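Local coordinates for protein diaminopimelate decarboxylase (Helicobacter pylori, PDB 2QGH) that catalyses the pyridoxal-5'-phosphate-dependent decarboxylation of meso-diaminopimelate to L-lysine, the last step of lysine biosynthesis, at residues D315-R318 with P319-Y322; G346-E350 with S351-F355; R408-L411 with E412-W415. All blocks are in the same frame, centred on the assembly; numbering follows the deposited sequence.

Interaction 1. Residues D315-R318 with P319-Y322; sequences DFLR and PSLY. With LYS (lysine), chain C.
The backbone from L317 to Y322 winds into one short helical turn: L321 N donates to L317 O at 3.0 Å, nearly straight at 169°, and Y322 N donates to R318 O at 2.8 Å. P319 suits the first turn of this helix, where the N-H it lacks would find no earlier helical carbonyl. Its ring also packs against F316, which lies across it at about a right angle, with F316 CE2 3.3 Å from P319 CD. The F316 chi1 of -176°, CG opposite the backbone N, brings the phenyl rim atoms CD2 and CE2 up to the proline CD; the same ring meets H326 edge-to-face. Along this first turn, L317 and L321 meet through their methyl ends, CD2 of L317 lying 3.9 Å from CD1 of L321, and L317 packs on its counterpart in the second subunit. Near the helix start, a water donates to F316 O and also bonds to S320 OG, a small hydroxyl that fits close to the backbone.

R318 and Y322 face the bound lysine. The arginine chain bends at chi2 and chi3, presenting two nitrogens to the carboxylate: NE of R318 reaches lysine O at 2.8 Å, while R318 NH2 makes a weaker bond to OXT. R318 NH1 is turned to H326. The tyrosine ring offers one face to lysine OXT and its other face to CB of L321. Y322 OH accepts a bond from the ligand's alpha-amino N at 3.0 Å and also pairs with E350 of the second subunit. Both ends of the ligand's amino-acid group are thus recognised from one helical turn: a positive guanidinium for its carboxylate and a phenol for its amine, consistent with recognition of an amino-acid group in the substrate.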
loop_
_atom_site.group_PDB
_atom_site.type_symbol
_atom_site.label_atom_id
_atom_site.label_comp_id
_atom_site.label_asym_id
_atom_site.label_seq_id
_atom_site.Cartn_x
_atom_site.Cartn_y
_atom_site.Cartn_z
ATOM N N ASP A 315 -4.490 -5.389 -3.368
ATOM C CA ASP A 315 -5.860 -5.437 -2.848
ATOM C C ASP A 315 -5.884 -5.655 -1.342
ATOM O O ASP A 315 -6.755 -5.148 -0.642
ATOM C CB ASP A 315 -6.657 -6.583 -3.477
ATOM C CG ASP A 315 -6.623 -6.576 -4.987
ATOM O OD1 ASP A 315 -7.042 -5.570 -5.600
ATOM O OD2 ASP A 315 -6.188 -7.598 -5.558
ATOM N N PHE A 316 -4.931 -6.434 -0.849
ATOM C CA PHE A 316 -4.874 -6.751 0.571
ATOM C C PHE A 316 -3.425 -6.697 1.006
ATOM O O PHE A 316 -2.645 -7.610 0.739
ATOM C CB PHE A 316 -5.467 -8.146 0.802
ATOM C CG PHE A 316 -5.553 -8.539 2.242
ATOM C CD1 PHE A 316 -6.212 -7.723 3.163
ATOM C CD2 PHE A 316 -4.972 -9.725 2.685
ATOM C CE1 PHE A 316 -6.288 -8.082 4.510
ATOM C CE2 PHE A 316 -5.043 -10.095 4.033
ATOM C CZ PHE A 316 -5.701 -9.272 4.946
ATOM N N LEU A 317 -3.092 -5.619 1.705
ATOM C CA LEU A 317 -1.737 -5.340 2.160
ATOM C C LEU A 317 -1.273 -5.928 3.498
ATOM O O LEU A 317 -0.066 -6.017 3.748
ATOM C CB LEU A 317 -1.566 -3.818 2.199
ATOM C CG LEU A 317 -0.169 -3.200 2.273
ATOM C CD1 LEU A 317 0.642 -3.624 1.038
ATOM C CD2 LEU A 317 -0.290 -1.684 2.351
ATOM N N ARG A 318 -2.209 -6.345 4.348
ATOM C CA ARG A 318 -1.844 -6.836 5.677
ATOM C C ARG A 318 -0.741 -7.898 5.788
ATOM O O ARG A 318 0.199 -7.739 6.571
ATOM C CB ARG A 318 -3.099 -7.299 6.439
ATOM C CG ARG A 318 -4.143 -6.202 6.652
ATOM C CD ARG A 318 -4.882 -6.350 7.985
ATOM N NE ARG A 318 -4.024 -5.986 9.109
ATOM C CZ ARG A 318 -3.717 -6.791 10.123
ATOM N NH1 ARG A 318 -4.198 -8.023 10.174
ATOM N NH2 ARG A 318 -2.913 -6.363 11.085
ATOM N N PRO A 319 -0.829 -8.990 5.010
ATOM C CA PRO A 319 0.206 -10.028 5.095
ATOM C C PRO A 319 1.631 -9.515 4.911
ATOM O O PRO A 319 2.515 -9.816 5.711
ATOM C CB PRO A 319 -0.199 -11.012 4.000
ATOM C CG PRO A 319 -1.675 -10.865 3.955
ATOM C CD PRO A 319 -1.853 -9.367 4.023
ATOM N N SER A 320 1.861 -8.738 3.860
ATOM C CA SER A 320 3.204 -8.223 3.596
ATOM C C SER A 320 3.642 -7.117 4.561
ATOM O O SER A 320 4.780 -7.105 5.035
ATOM C CB SER A 320 3.292 -7.731 2.144
ATOM O OG SER A 320 2.184 -6.904 1.806
ATOM N N LEU A 321 2.736 -6.194 4.863
ATOM C CA LEU A 321 3.046 -5.086 5.764
ATOM C C LEU A 321 3.238 -5.490 7.220
ATOM O O LEU A 321 4.114 -4.963 7.903
ATOM C CB LEU A 321 1.945 -4.022 5.711
ATOM C CG LEU A 321 2.303 -2.573 5.365
ATOM C CD1 LEU A 321 1.196 -1.690 5.906
ATOM C CD2 LEU A 321 3.639 -2.152 5.959
ATOM N N TYR A 322 2.425 -6.417 7.706
ATOM C CA TYR A 322 2.527 -6.814 9.107
ATOM C C TYR A 322 2.781 -8.296 9.336
ATOM O O TYR A 322 2.776 -8.748 10.480
ATOM C CB TYR A 322 1.240 -6.424 9.839
ATOM C CG TYR A 322 0.756 -5.036 9.501
ATOM C CD1 TYR A 322 1.382 -3.907 10.025
ATOM C CD2 TYR A 322 -0.313 -4.851 8.630
ATOM C CE1 TYR A 322 0.953 -2.626 9.693
ATOM C CE2 TYR A 322 -0.750 -3.576 8.287
ATOM C CZ TYR A 322 -0.113 -2.468 8.823
ATOM O OH TYR A 322 -0.548 -1.213 8.478
HETATM N N LYS C . -3.317 -0.630 9.463
HETATM C CA LYS C . -3.058 -1.478 10.668
HETATM C C LYS C . -3.457 -2.928 10.394
HETATM O O LYS C . -3.688 -3.241 9.209
HETATM C CB LYS C . -3.838 -0.925 11.874
HETATM C CG LYS C . -3.362 0.452 12.315
HETATM C CD LYS C . -4.343 1.141 13.245
HETATM C CE LYS C . -3.794 2.504 13.662
HETATM N NZ LYS C . -4.750 3.356 14.446
HETATM O OXT LYS C . -3.532 -3.729 11.352
HETATM O O HOH W 1 0.229 -8.367 1.402
#

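Interaction 2. Residues G346-E350 with S351-F355; sequences GPVCE and SSDTF. With LYS (lysine), chain B.
E350 O accepts D353 N at 3.0 Å, closing a type I beta turn, while the E350 side chain points out of that turn toward bound lysine. Its chain runs extended beyond CG (chi2 169°), and OE2 takes a short 2.5 Å hydrogen bond from the ligand's alpha-amino N. OE2 also pairs with Y386 and OE1 with Y322 of the second subunit; OE1 stands 2.9 Å from OG of S352. Glutamate fits here because it combines reach with two oxygens that can serve several partners.

D353 faces back over the loop. Its OD1 accepts M313 N. Its OD2, whose position is less certain, forms a salt bridge with K176 of the second subunit, whose NZ also donates to G346 O. A weak backbone bond of 3.4 Å joins G346 N to D353 O. Around this polar centre the packing is close: V348 CG2 lies against D353 CB at 3.2 Å, crossing it at a slant, and the F355 ring comes with CE2 4.2 Å from G346 N. S351 OG is bonded to S169 of the second subunit, and C349 touches pyridoxal phosphate.

The loop therefore places two buried carboxylates at the subunit interface: E350 OE2 accepts the alpha-amino N of the ligand, while D353 lies by K176 of the second subunit.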
loop_
_atom_site.group_PDB
_atom_site.type_symbol
_atom_site.label_atom_id
_atom_site.label_comp_id
_atom_site.label_asym_id
_atom_site.label_seq_id
_atom_site.Cartn_x
_atom_site.Cartn_y
_atom_site.Cartn_z
ATOM N N GLY A 346 -0.800 -14.196 -5.058
ATOM C CA GLY A 346 -1.529 -13.364 -5.996
ATOM C C GLY A 346 -0.780 -13.172 -7.305
ATOM O O GLY A 346 0.249 -13.809 -7.541
ATOM N N PRO A 347 -1.267 -12.285 -8.180
ATOM C CA PRO A 347 -0.599 -12.058 -9.461
ATOM C C PRO A 347 0.518 -11.023 -9.497
ATOM O O PRO A 347 1.189 -10.900 -10.518
ATOM C CB PRO A 347 -1.748 -11.635 -10.388
ATOM C CG PRO A 347 -2.997 -12.053 -9.658
ATOM C CD PRO A 347 -2.645 -11.781 -8.230
ATOM N N VAL A 348 0.742 -10.283 -8.416
ATOM C CA VAL A 348 1.763 -9.249 -8.499
ATOM C C VAL A 348 3.200 -9.750 -8.447
ATOM O O VAL A 348 3.538 -10.686 -7.725
ATOM C CB VAL A 348 1.493 -8.094 -7.479
ATOM C CG1 VAL A 348 -0.009 -8.030 -7.163
ATOM C CG2 VAL A 348 2.322 -8.236 -6.247
ATOM N N CYS A 349 4.022 -9.116 -9.276
ATOM C CA CYS A 349 5.435 -9.425 -9.474
ATOM C C CYS A 349 6.394 -9.503 -8.286
ATOM O O CYS A 349 7.590 -9.701 -8.485
ATOM C CB CYS A 349 5.993 -8.426 -10.493
ATOM S SG CYS A 349 5.588 -6.700 -10.090
ATOM N N GLU A 350 5.889 -9.369 -7.065
ATOM C CA GLU A 350 6.736 -9.403 -5.869
ATOM C C GLU A 350 6.583 -10.630 -4.994
ATOM O O GLU A 350 5.502 -11.205 -4.908
ATOM C CB GLU A 350 6.446 -8.201 -4.998
ATOM C CG GLU A 350 7.361 -7.067 -5.207
ATOM C CD GLU A 350 6.858 -5.844 -4.508
ATOM O OE1 GLU A 350 6.736 -5.878 -3.265
ATOM O OE2 GLU A 350 6.574 -4.859 -5.211
ATOM N N SER A 351 7.663 -10.996 -4.307
ATOM C CA SER A 351 7.647 -12.150 -3.412
ATOM C C SER A 351 6.755 -11.901 -2.200
ATOM O O SER A 351 6.196 -12.837 -1.634
ATOM C CB SER A 351 9.063 -12.489 -2.940
ATOM O OG SER A 351 9.811 -13.103 -3.973
ATOM N N SER A 352 6.624 -10.640 -1.800
ATOM C CA SER A 352 5.779 -10.301 -0.667
ATOM C C SER A 352 4.328 -10.582 -1.016
ATOM O O SER A 352 3.459 -10.610 -0.141
ATOM C CB SER A 352 5.951 -8.832 -0.299
ATOM O OG SER A 352 5.935 -8.014 -1.455
ATOM N N ASP A 353 4.063 -10.810 -2.299
ATOM C CA ASP A 353 2.705 -11.083 -2.723
ATOM C C ASP A 353 2.259 -12.535 -2.604
ATOM O O ASP A 353 2.066 -13.230 -3.606
ATOM C CB ASP A 353 2.475 -10.610 -4.155
ATOM C CG ASP A 353 1.082 -10.922 -4.637
ATOM O OD1 ASP A 353 0.129 -10.642 -3.880
ATOM O OD2 ASP A 353 0.936 -11.449 -5.758
ATOM N N THR A 354 2.116 -12.992 -1.365
ATOM C CA THR A 354 1.626 -14.331 -1.077
ATOM C C THR A 354 0.772 -14.149 0.168
ATOM O O THR A 354 1.231 -13.618 1.176
ATOM C CB THR A 354 2.770 -15.378 -0.840
ATOM O OG1 THR A 354 2.486 -16.151 0.333
ATOM C CG2 THR A 354 4.107 -14.712 -0.702
ATOM N N PHE A 355 -0.484 -14.560 0.075
ATOM C CA PHE A 355 -1.427 -14.418 1.166
ATOM C C PHE A 355 -1.119 -15.310 2.361
ATOM O O PHE A 355 -1.129 -14.851 3.502
ATOM C CB PHE A 355 -2.842 -14.698 0.656
ATOM C CG PHE A 355 -3.334 -13.697 -0.361
ATOM C CD1 PHE A 355 -3.626 -12.389 0.010
ATOM C CD2 PHE A 355 -3.531 -14.070 -1.681
ATOM C CE1 PHE A 355 -4.110 -11.469 -0.923
ATOM C CE2 PHE A 355 -4.016 -13.152 -2.620
ATOM C CZ PHE A 355 -4.307 -11.852 -2.237
HETATM N N LYS B . 8.188 -2.910 -5.042
HETATM C CA LYS B . 9.604 -3.278 -4.728
HETATM C C LYS B . 10.349 -2.079 -4.141
HETATM O O LYS B . 9.662 -1.099 -3.789
HETATM C CB LYS B . 10.310 -3.778 -6.002
HETATM C CG LYS B . 9.728 -5.077 -6.539
HETATM C CD LYS B . 10.167 -5.372 -7.961
HETATM C CE LYS B . 9.564 -6.696 -8.426
HETATM N NZ LYS B . 9.785 -7.014 -9.878
HETATM O OXT LYS B . 11.594 -2.128 -4.036
#

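Interaction 3. Residues R408-L411 with E412-W415; sequences REAL and EDLW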
loop_
_atom_site.group_PDB
_atom_site.type_symbol
_atom_site.label_atom_id
_atom_site.label_comp_id
_atom_site.label_asym_id
_atom_site.label_seq_id
_atom_site.Cartn_x
_atom_site.Cartn_y
_atom_site.Cartn_z
ATOM N N ARG A 408 -16.597 -1.560 -9.219
ATOM C CA ARG A 408 -15.210 -1.858 -9.540
ATOM C C ARG A 408 -14.663 -0.754 -10.435
ATOM O O ARG A 408 -15.392 -0.154 -11.222
ATOM C CB ARG A 408 -15.080 -3.193 -10.258
ATOM C CG ARG A 408 -13.632 -3.661 -10.368
ATOM C CD ARG A 408 -13.493 -4.821 -11.325
ATOM N NE ARG A 408 -14.427 -5.892 -10.999
ATOM C CZ ARG A 408 -14.348 -6.685 -9.930
ATOM N NH1 ARG A 408 -13.362 -6.552 -9.041
ATOM N NH2 ARG A 408 -15.279 -7.617 -9.750
ATOM N N GLU A 409 -13.372 -0.487 -10.309
ATOM C CA GLU A 409 -12.727 0.549 -11.101
ATOM C C GLU A 409 -12.469 0.091 -12.543
ATOM O O GLU A 409 -12.058 -1.050 -12.785
ATOM C CB GLU A 409 -11.408 0.913 -10.436
ATOM C CG GLU A 409 -11.174 2.389 -10.242
ATOM C CD GLU A 409 -10.106 2.633 -9.199
ATOM O OE1 GLU A 409 -9.148 1.828 -9.153
ATOM O OE2 GLU A 409 -10.222 3.620 -8.435
ATOM N N ALA A 410 -12.717 0.975 -13.504
ATOM C CA ALA A 410 -12.460 0.645 -14.903
ATOM C C ALA A 410 -10.966 0.853 -15.149
ATOM O O ALA A 410 -10.314 1.625 -14.443
ATOM C CB ALA A 410 -13.276 1.545 -15.827
ATOM N N LEU A 411 -10.428 0.155 -16.143
ATOM C CA LEU A 411 -9.016 0.263 -16.486
ATOM C C LEU A 411 -8.649 1.720 -16.739
ATOM O O LEU A 411 -7.569 2.176 -16.362
ATOM C CB LEU A 411 -8.725 -0.576 -17.732
ATOM C CG LEU A 411 -7.671 -1.679 -17.637
ATOM C CD1 LEU A 411 -7.742 -2.389 -16.304
ATOM C CD2 LEU A 411 -7.896 -2.658 -18.769
ATOM N N GLU A 412 -9.562 2.458 -17.362
ATOM C CA GLU A 412 -9.309 3.858 -17.670
ATOM C C GLU A 412 -9.228 4.769 -16.446
ATOM O O GLU A 412 -8.654 5.853 -16.521
ATOM C CB GLU A 412 -10.368 4.385 -18.633
ATOM C CG GLU A 412 -10.573 3.511 -19.862
ATOM C CD GLU A 412 -11.627 2.437 -19.633
ATOM O OE1 GLU A 412 -12.793 2.805 -19.359
ATOM O OE2 GLU A 412 -11.296 1.233 -19.720
ATOM N N ASP A 413 -9.806 4.348 -15.326
ATOM C CA ASP A 413 -9.752 5.169 -14.122
ATOM C C ASP A 413 -8.331 5.203 -13.564
ATOM O O ASP A 413 -7.978 6.092 -12.798
ATOM C CB ASP A 413 -10.719 4.649 -13.042
ATOM C CG ASP A 413 -12.176 4.723 -13.471
ATOM O OD1 ASP A 413 -12.539 5.662 -14.210
ATOM O OD2 ASP A 413 -12.968 3.851 -13.063
ATOM N N LEU A 414 -7.509 4.237 -13.957
ATOM C CA LEU A 414 -6.130 4.184 -13.480
ATOM C C LEU A 414 -5.302 5.378 -13.932
ATOM O O LEU A 414 -4.483 5.890 -13.179
ATOM C CB LEU A 414 -5.432 2.915 -13.977
ATOM C CG LEU A 414 -5.896 1.540 -13.484
ATOM C CD1 LEU A 414 -5.380 0.455 -14.443
ATOM C CD2 LEU A 414 -5.405 1.298 -12.059
ATOM N N TRP A 415 -5.520 5.823 -15.164
ATOM C CA TRP A 415 -4.729 6.916 -15.724
ATOM C C TRP A 415 -5.520 8.149 -16.137
ATOM O O TRP A 415 -5.008 9.001 -16.865
ATOM C CB TRP A 415 -3.939 6.384 -16.923
ATOM C CG TRP A 415 -4.812 5.802 -18.003
ATOM C CD1 TRP A 415 -5.593 6.493 -18.883
ATOM C CD2 TRP A 415 -4.999 4.413 -18.311
ATOM N NE1 TRP A 415 -6.250 5.629 -19.714
ATOM C CE2 TRP A 415 -5.905 4.345 -19.388
ATOM C CE3 TRP A 415 -4.487 3.221 -17.782
ATOM C CZ2 TRP A 415 -6.315 3.131 -19.953
ATOM C CZ3 TRP A 415 -4.894 2.008 -18.345
ATOM C CH2 TRP A 415 -5.799 1.977 -19.419
HETATM O O HOH W 2 -11.872 -1.321 -17.844
#
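D413 and A410 are joined twice: A410 N donates to D413 OD2 at 2.9 Å, and D413 N donates to A410 O, also at 2.9 Å. The aspartate's chi1 of -64° sets CG beside its own backbone N, carrying the carboxylate back to the start of the turn, where A410 N approaches OD2 from above the carboxylate plane. D413 is thus tied to the A410 backbone through its side chain as well as its N-H, a role that suits aspartate's short carboxylate. OD1 of D413 forms a salt bridge with R416.

E409 lies obliquely across D413, its CG 3.6 Å from D413 CB, and the carboxylate planes are turned 72° apart. E409 OE1 is held by Q385 and by the backbone N of K391. E412 bends sharply at chi2, curling toward a water that accepts L411 N at 2.7 Å and donates to E412 OE2.

Apolar contacts follow. L411 and L414 lie alongside one another, pointing the same way, with their CD1 atoms 4.1 Å apart. In W415, CG sits between the backbone N and carbonyl carbon (chi1 58°), folding the indole back so that L411 O stands over one face, near its rim, 3.3 Å from CZ3; L411 CB also approaches W415 CH2. L414 N donates to this same carbonyl. L411, L414 and W415 all pack on the second subunit, at Q93 and R94. Following strand 402-406, the chain thus makes a helix-like turn tied by i+3 to i backbone hydrogen bonds (D413 N to A410 O, L414 N to L411 O), its start fixed by an aspartate and its apolar residues applied to the partner subunit.

Interactions 1 and 2 lie side by side, their centres 10 Å apart, and touch where S320 CB meets S352 O at 3.7 Å and where F316 packs on F355. Yet within one chain they serve different active sites. Residues 315-322 bind the lysine that R282 of the same chain also holds, whereas residues 346-355 reach into the partner's site, so each pocket is completed by both subunits and activity probably depends on the dimer. Interaction 3 stands apart, about 7 Å from interaction 1 and 12 Å from interaction 2 by nearest atoms; it holds no ligand-pocket residue but adds to the same subunit interface.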